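Local coordinates for protein hyaluronoglucosaminidase (PDB 1FCQ) that probably hydrolyses the glycosidic bonds of hyaluronan as a family 56 glycosidase of bee venom, where it is also a major allergen, at residues Leu88-Phe91 against Arg92-Ile96; Trp144-Gln147 against Arg148-Glu152; Val238-Val241 against Gly242-Lys246. All coordinates share one frame; numbering follows the deposited sequence.

Interaction 1: Leu88-Phe91 against Arg92-Ile96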
loop_
_atom_site.group_PDB
_atom_site.type_symbol
_atom_site.label_atom_id
_atom_site.label_comp_id
_atom_site.label_asym_id
_atom_site.label_seq_id
_atom_site.Cartn_x
_atom_site.Cartn_y
_atom_site.Cartn_z
ATOM N N LEU A 88 -16.975 6.366 7.800
ATOM C CA LEU A 88 -17.534 6.072 6.478
ATOM C C LEU A 88 -18.105 7.300 5.781
ATOM O O LEU A 88 -18.019 7.403 4.546
ATOM C CB LEU A 88 -18.602 4.967 6.563
ATOM C CG LEU A 88 -18.043 3.628 7.051
ATOM C CD1 LEU A 88 -19.156 2.613 7.283
ATOM C CD2 LEU A 88 -17.010 3.103 6.055
ATOM N N GLN A 89 -18.664 8.230 6.544
ATOM C CA GLN A 89 -19.182 9.462 5.945
ATOM C C GLN A 89 -18.048 10.307 5.367
ATOM O O GLN A 89 -18.132 10.825 4.251
ATOM C CB GLN A 89 -20.006 10.250 6.952
ATOM C CG GLN A 89 -21.303 9.558 7.356
ATOM C CD GLN A 89 -22.373 10.571 7.722
ATOM O OE1 GLN A 89 -22.877 11.267 6.838
ATOM N NE2 GLN A 89 -22.707 10.650 9.003
ATOM N N VAL A 90 -16.957 10.424 6.127
ATOM C CA VAL A 90 -15.816 11.194 5.639
ATOM C C VAL A 90 -15.201 10.477 4.441
ATOM O O VAL A 90 -14.878 11.096 3.434
ATOM C CB VAL A 90 -14.768 11.437 6.722
ATOM C CG1 VAL A 90 -13.579 12.219 6.165
ATOM C CG2 VAL A 90 -15.380 12.216 7.892
ATOM N N PHE A 91 -15.062 9.151 4.535
ATOM C CA PHE A 91 -14.497 8.368 3.447
ATOM C C PHE A 91 -15.296 8.566 2.163
ATOM O O PHE A 91 -14.703 8.756 1.105
ATOM C CB PHE A 91 -14.479 6.864 3.772
ATOM C CG PHE A 91 -13.930 6.039 2.633
ATOM C CD1 PHE A 91 -12.571 6.033 2.369
ATOM C CD2 PHE A 91 -14.775 5.300 1.830
ATOM C CE1 PHE A 91 -12.060 5.279 1.329
ATOM C CE2 PHE A 91 -14.270 4.526 0.807
ATOM C CZ PHE A 91 -12.910 4.521 0.543
ATOM N N ARG A 92 -16.622 8.493 2.278
ATOM C CA ARG A 92 -17.436 8.699 1.083
ATOM C C ARG A 92 -17.123 10.040 0.429
ATOM O O ARG A 92 -16.921 10.127 -0.777
ATOM C CB ARG A 92 -18.933 8.624 1.398
ATOM C CG ARG A 92 -19.723 8.845 0.102
ATOM C CD ARG A 92 -20.874 9.816 0.273
ATOM N NE ARG A 92 -20.638 10.631 1.464
ATOM C CZ ARG A 92 -21.617 11.250 2.099
ATOM N NH1 ARG A 92 -22.873 11.195 1.687
ATOM N NH2 ARG A 92 -21.253 11.925 3.171
ATOM N N ASP A 93 -17.097 11.111 1.231
ATOM C CA ASP A 93 -16.799 12.432 0.667
ATOM C C ASP A 93 -15.413 12.503 0.051
ATOM O O ASP A 93 -15.237 13.083 -1.014
ATOM C CB ASP A 93 -16.947 13.511 1.737
ATOM C CG ASP A 93 -18.407 13.775 2.060
ATOM O OD1 ASP A 93 -19.310 13.168 1.464
ATOM O OD2 ASP A 93 -18.612 14.611 2.962
ATOM N N HIS A 94 -14.417 11.897 0.698
ATOM C CA HIS A 94 -13.062 11.899 0.147
ATOM C C HIS A 94 -13.031 11.153 -1.188
ATOM O O HIS A 94 -12.449 11.624 -2.165
ATOM C CB HIS A 94 -12.052 11.266 1.099
ATOM C CG HIS A 94 -11.523 12.090 2.222
ATOM N ND1 HIS A 94 -11.503 13.468 2.167
ATOM C CD2 HIS A 94 -10.972 11.767 3.424
ATOM C CE1 HIS A 94 -10.987 13.945 3.281
ATOM N NE2 HIS A 94 -10.654 12.936 4.063
ATOM N N LEU A 95 -13.668 9.981 -1.252
ATOM C CA LEU A 95 -13.693 9.203 -2.494
ATOM C C LEU A 95 -14.368 9.971 -3.610
ATOM O O LEU A 95 -13.826 10.076 -4.708
ATOM C CB LEU A 95 -14.366 7.851 -2.205
ATOM C CG LEU A 95 -14.423 6.873 -3.382
ATOM C CD1 LEU A 95 -14.436 5.437 -2.870
ATOM C CD2 LEU A 95 -15.668 7.167 -4.197
ATOM N N ILE A 96 -15.526 10.578 -3.332
ATOM C CA ILE A 96 -16.262 11.323 -4.346
ATOM C C ILE A 96 -15.477 12.531 -4.798
ATOM O O ILE A 96 -15.388 12.863 -5.983
ATOM C CB ILE A 96 -17.674 11.699 -3.854
ATOM C CG1 ILE A 96 -18.492 10.421 -3.651
ATOM C CG2 ILE A 96 -18.351 12.630 -4.856
ATOM C CD1 ILE A 96 -19.780 10.640 -2.876
#

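Interaction 2: Trp144-Gln147 against Arg148-Glu152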
loop_
_atom_site.group_PDB
_atom_site.type_symbol
_atom_site.label_atom_id
_atom_site.label_comp_id
_atom_site.label_asym_id
_atom_site.label_seq_id
_atom_site.Cartn_x
_atom_site.Cartn_y
_atom_site.Cartn_z
ATOM N N TRP A 144 -10.639 -8.869 35.918
ATOM C CA TRP A 144 -10.512 -10.011 35.015
ATOM C C TRP A 144 -9.081 -10.533 35.102
ATOM O O TRP A 144 -8.131 -9.739 35.203
ATOM C CB TRP A 144 -10.739 -9.602 33.562
ATOM C CG TRP A 144 -12.175 -9.591 33.142
ATOM C CD1 TRP A 144 -13.284 -9.719 33.921
ATOM C CD2 TRP A 144 -12.652 -9.398 31.799
ATOM N NE1 TRP A 144 -14.417 -9.630 33.158
ATOM C CE2 TRP A 144 -14.058 -9.445 31.850
ATOM C CE3 TRP A 144 -12.027 -9.201 30.563
ATOM C CZ2 TRP A 144 -14.853 -9.296 30.720
ATOM C CZ3 TRP A 144 -12.821 -9.061 29.440
ATOM C CH2 TRP A 144 -14.219 -9.104 29.523
ATOM N N ASP A 145 -8.922 -11.851 35.029
ATOM C CA ASP A 145 -7.556 -12.378 35.064
ATOM C C ASP A 145 -6.822 -11.897 33.810
ATOM O O ASP A 145 -7.435 -11.550 32.795
ATOM C CB ASP A 145 -7.522 -13.888 35.194
ATOM C CG ASP A 145 -8.180 -14.596 34.031
ATOM O OD1 ASP A 145 -7.646 -14.530 32.907
ATOM O OD2 ASP A 145 -9.239 -15.230 34.242
ATOM N N ASP A 146 -5.505 -11.910 33.878
ATOM C CA ASP A 146 -4.648 -11.411 32.810
ATOM C C ASP A 146 -4.845 -12.114 31.479
ATOM O O ASP A 146 -4.859 -11.427 30.449
ATOM C CB ASP A 146 -3.187 -11.451 33.259
ATOM C CG ASP A 146 -2.290 -10.632 32.356
ATOM O OD1 ASP A 146 -1.398 -11.235 31.723
ATOM O OD2 ASP A 146 -2.473 -9.402 32.266
ATOM N N GLN A 147 -5.030 -13.430 31.460
ATOM C CA GLN A 147 -5.249 -14.129 30.192
ATOM C C GLN A 147 -6.522 -13.622 29.529
ATOM O O GLN A 147 -6.538 -13.364 28.320
ATOM C CB GLN A 147 -5.305 -15.644 30.388
ATOM C CG GLN A 147 -5.471 -16.411 29.083
ATOM C CD GLN A 147 -5.369 -17.911 29.266
ATOM O OE1 GLN A 147 -6.158 -18.521 29.990
ATOM N NE2 GLN A 147 -4.383 -18.509 28.603
ATOM N N ARG A 148 -7.585 -13.436 30.303
ATOM C CA ARG A 148 -8.852 -12.931 29.804
ATOM C C ARG A 148 -8.670 -11.524 29.230
ATOM O O ARG A 148 -9.188 -11.207 28.159
ATOM C CB ARG A 148 -9.921 -12.986 30.889
ATOM C CG ARG A 148 -11.325 -12.644 30.418
ATOM C CD ARG A 148 -12.376 -13.279 31.301
ATOM N NE ARG A 148 -13.740 -13.256 30.843
ATOM C CZ ARG A 148 -14.294 -13.209 29.650
ATOM N NH1 ARG A 148 -13.579 -13.135 28.535
ATOM N NH2 ARG A 148 -15.620 -13.216 29.522
ATOM N N VAL A 149 -7.917 -10.693 29.954
ATOM C CA VAL A 149 -7.657 -9.328 29.480
ATOM C C VAL A 149 -6.946 -9.361 28.134
ATOM O O VAL A 149 -7.371 -8.657 27.215
ATOM C CB VAL A 149 -6.802 -8.555 30.502
ATOM C CG1 VAL A 149 -6.285 -7.249 29.893
ATOM C CG2 VAL A 149 -7.573 -8.262 31.778
ATOM N N GLU A 150 -5.848 -10.104 28.036
ATOM C CA GLU A 150 -5.085 -10.172 26.793
ATOM C C GLU A 150 -5.930 -10.684 25.634
ATOM O O GLU A 150 -5.911 -10.141 24.519
ATOM C CB GLU A 150 -3.866 -11.079 27.000
ATOM C CG GLU A 150 -2.838 -10.420 27.928
ATOM C CD GLU A 150 -2.156 -9.255 27.229
ATOM O OE1 GLU A 150 -2.271 -9.138 25.987
ATOM O OE2 GLU A 150 -1.496 -8.453 27.915
ATOM N N GLN A 151 -6.665 -11.758 25.895
ATOM C CA GLN A 151 -7.541 -12.378 24.890
ATOM C C GLN A 151 -8.599 -11.417 24.381
ATOM O O GLN A 151 -8.889 -11.296 23.174
ATOM C CB GLN A 151 -8.127 -13.591 25.594
ATOM C CG GLN A 151 -9.419 -14.243 25.195
ATOM C CD GLN A 151 -9.766 -15.357 26.180
ATOM O OE1 GLN A 151 -10.789 -15.332 26.860
ATOM N NE2 GLN A 151 -8.888 -16.351 26.268
ATOM N N GLU A 152 -9.224 -10.682 25.298
ATOM C CA GLU A 152 -10.242 -9.694 24.974
ATOM C C GLU A 152 -9.656 -8.537 24.169
ATOM O O GLU A 152 -10.246 -8.097 23.182
ATOM C CB GLU A 152 -10.910 -9.205 26.260
ATOM C CG GLU A 152 -12.036 -8.210 26.030
ATOM C CD GLU A 152 -13.290 -8.812 25.425
ATOM O OE1 GLU A 152 -13.281 -10.019 25.139
ATOM O OE2 GLU A 152 -14.277 -8.080 25.233
HETATM O O HOH W 1 -0.116 -9.429 30.106
#

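Interaction 3: Val238-Val241 against Gly242-Lys246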
loop_
_atom_site.group_PDB
_atom_site.type_symbol
_atom_site.label_atom_id
_atom_site.label_comp_id
_atom_site.label_asym_id
_atom_site.label_seq_id
_atom_site.Cartn_x
_atom_site.Cartn_y
_atom_site.Cartn_z
ATOM N N VAL A 238 16.656 -8.585 -4.419
ATOM C CA VAL A 238 15.815 -9.405 -5.284
ATOM C C VAL A 238 14.941 -10.316 -4.420
ATOM O O VAL A 238 13.768 -10.528 -4.724
ATOM C CB VAL A 238 16.674 -10.247 -6.236
ATOM C CG1 VAL A 238 15.827 -11.252 -6.995
ATOM C CG2 VAL A 238 17.426 -9.325 -7.190
ATOM N N GLY A 239 15.535 -10.872 -3.371
ATOM C CA GLY A 239 14.825 -11.732 -2.435
ATOM C C GLY A 239 13.685 -11.017 -1.722
ATOM O O GLY A 239 12.624 -11.608 -1.486
ATOM N N LEU A 240 13.907 -9.776 -1.319
ATOM C CA LEU A 240 12.895 -8.951 -0.674
ATOM C C LEU A 240 11.687 -8.887 -1.606
ATOM O O LEU A 240 10.551 -9.118 -1.180
ATOM C CB LEU A 240 13.411 -7.537 -0.416
ATOM C CG LEU A 240 12.505 -6.490 0.224
ATOM C CD1 LEU A 240 13.356 -5.380 0.834
ATOM C CD2 LEU A 240 11.536 -5.832 -0.758
ATOM N N VAL A 241 11.936 -8.506 -2.866
ATOM C CA VAL A 241 10.865 -8.404 -3.844
ATOM C C VAL A 241 10.203 -9.756 -4.062
ATOM O O VAL A 241 8.983 -9.885 -4.041
ATOM C CB VAL A 241 11.398 -7.847 -5.178
ATOM C CG1 VAL A 241 10.348 -7.846 -6.275
ATOM C CG2 VAL A 241 11.916 -6.428 -4.959
ATOM N N GLY A 242 11.030 -10.774 -4.324
ATOM C CA GLY A 242 10.522 -12.108 -4.610
ATOM C C GLY A 242 9.609 -12.684 -3.546
ATOM O O GLY A 242 8.512 -13.170 -3.861
ATOM N N GLY A 243 10.022 -12.641 -2.295
ATOM C CA GLY A 243 9.262 -13.139 -1.169
ATOM C C GLY A 243 7.886 -12.477 -1.084
ATOM O O GLY A 243 6.851 -13.141 -0.896
ATOM N N ARG A 244 7.877 -11.155 -1.248
ATOM C CA ARG A 244 6.634 -10.390 -1.201
ATOM C C ARG A 244 5.715 -10.651 -2.371
ATOM O O ARG A 244 4.499 -10.748 -2.153
ATOM C CB ARG A 244 6.964 -8.900 -1.080
ATOM C CG ARG A 244 7.678 -8.651 0.246
ATOM C CD ARG A 244 8.085 -7.183 0.329
ATOM N NE ARG A 244 8.857 -7.027 1.568
ATOM C CZ ARG A 244 9.128 -5.878 2.150
ATOM N NH1 ARG A 244 9.848 -5.891 3.272
ATOM N NH2 ARG A 244 8.702 -4.726 1.641
ATOM N N VAL A 245 6.263 -10.804 -3.581
ATOM C CA VAL A 245 5.434 -11.090 -4.740
ATOM C C VAL A 245 4.902 -12.519 -4.674
ATOM O O VAL A 245 3.733 -12.754 -4.979
ATOM C CB VAL A 245 6.181 -10.842 -6.060
ATOM C CG1 VAL A 245 5.378 -11.318 -7.261
ATOM C CG2 VAL A 245 6.508 -9.353 -6.174
ATOM N N LYS A 246 5.727 -13.450 -4.190
ATOM C CA LYS A 246 5.228 -14.818 -4.008
ATOM C C LYS A 246 4.086 -14.848 -2.993
ATOM O O LYS A 246 3.120 -15.601 -3.197
ATOM C CB LYS A 246 6.324 -15.773 -3.525
ATOM C CG LYS A 246 7.386 -16.099 -4.563
ATOM C CD LYS A 246 8.494 -16.930 -3.909
ATOM C CE LYS A 246 9.612 -17.254 -4.875
ATOM N NZ LYS A 246 10.740 -17.960 -4.190
#

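Interaction 1: Leu88-Phe91 against Arg92-Ile96
Helix 84-98, one of the helices on the outside of the TIM barrel, carries Phe91 and Leu95 one turn apart on its inner side and Val90 and His94 one turn apart on a more exposed side. The turn between them is ordinary alpha helix: Arg92 N, Asp93 N, His94 N and Leu95 N each donate to the carbonyl four residues back, for example Leu95 N to Phe91 O at 2.9 Å. With CG of Phe91 anti to its own N (chi1 178°), the ring is directed away from the helix axis, leaning slightly toward its C-terminal end, and Leu95 CB lies over one of its faces while Leu95 CD1 comes to 3.8 Å from Phe91 CE2. Phe91 and Leu88 also press on Thr168, Leu95 on Ala172 and Arg92 on Met175, all of helix 146-175. On an adjoining, more exposed side, Val90 CG1 stands over the imidazole of His94 in a CH-pi contact, 4.0 Å from the ring centroid and 29° off its normal; the two side chains run alongside each other in the same direction. Arg92 bends at chi2 and chi3, which turns its guanidinium back along the outside of the helix, its edge toward Gln89 O. Its NH2 gives a weak bond of 3.5 Å to Gln89 O, a carbonyl that already accepts from Asp93 N at 3.2 Å. A 2.9 Å salt bridge from Arg92 NE to Asp93 OD1 holds the bent arginine beside the Gln89 carbonyl, and the two opposite charges probably offset each other.

Interaction 2: Trp144-Gln147 against Arg148-Glu152
Trp144 and Arg148 lie flat against each other, the guanidinium and indole planes only 5° apart. The arginine chain is extended from CG to NE with CG anti to its N, and this lays it over the indole face, passing above both rings: CG begins 3.5 Å from Trp144 CE3, CD sits over the five-membered ring in a CH-pi contact, and CZ comes over the six-membered ring, 4.2 Å from its centroid and close to the normal. That last contact is a cation-pi stack, in which the positive charge faces the pi cloud. Glu152 meets the same indole at its edge, CG 3.6 Å from Trp144 CZ3, with its carboxylate plane nearly perpendicular to the ring; its OE2 forms salt bridges with Arg155 and Arg156. Trp144 also stacks with His141. Asp145 crosses Arg148 at about a right angle. Its CG sits between N and the carbonyl carbon (chi1 62°), which swings the carboxylate toward the N-H groups of the first turn, where OD1 accepts from Arg148 N at 2.8 Å on its syn side, 30° out of the carboxylate plane. Asp146 and Glu150 run alongside each other, and a water donates to both, to Asp146 OD1 at 2.7 Å and to Glu150 OE2 at 2.8 Å. Arg138 of helix 127-140 forms a salt bridge with Asp146 OD2, which probably eases the closeness of the two acids. Asp145 is the N-cap of helix 146-175, and Trp144, just before it, meets Val149 with CB 3.9 Å from Val149 CG2: an N-cap joined to a hydrophobic staple.

Interaction 3: Val238-Val241 against Gly242-Lys246
With chi1 of -64°, Arg244 sets CG anti to its carbonyl carbon, and its chain then runs extended to NE; Leu240, its CG anti to N (chi1 179°), directs CD2 toward the guanidinium. Both sit on helix 234-253 of the TIM barrel, one turn apart. Leu240 CD2 lies over one face of the guanidinium, 3.7 Å from Arg244 NE, and the two chains meet at a slant. Arg244 CG also comes to 3.2 Å from Leu240 O, and the backbone bond there, from Arg244 N to Leu240 O, is weak at 3.4 Å. That carbonyl has a second donor, Asn191 ND2, while Asn191 OD1 accepts from Arg244 NE and Ser225 O accepts from Arg244 NH2. The guanidinium is thereby tied to two loop residues as well as resting on leucine. In sequence between the partners of each pair, Gly242 and Gly243 keep the helical bonds without side chains, Gly242 N reaching Val238 O at 2.8 Å. Around the helix, Val241, which also meets Thr286 and Ile290 of helix 280-292, lies side by side with Val245 and points the same way, Val241 CG1 ending 4.1 Å from Val245 CG2.

In the fold
All three contacts are local turns on separate helices of one TIM-barrel chain, and none touches another: nearest atoms are about 21 Å apart between interactions 1 and 2, about 23 Å between 1 and 3, and about 26 Å between 2 and 3. Interactions 1 and 3 lie on opposite sides of the chain's centre, 34 Å apart between their centres. Helix 146-175 links the first two, since interaction 2 forms its start while interaction 1 packs on its later part through Thr168 and Ala172. Interaction 2 is peripheral, its centre 33 Å from the chain's centre, against 19 Å for interaction 1 and 15 Å for interaction 3.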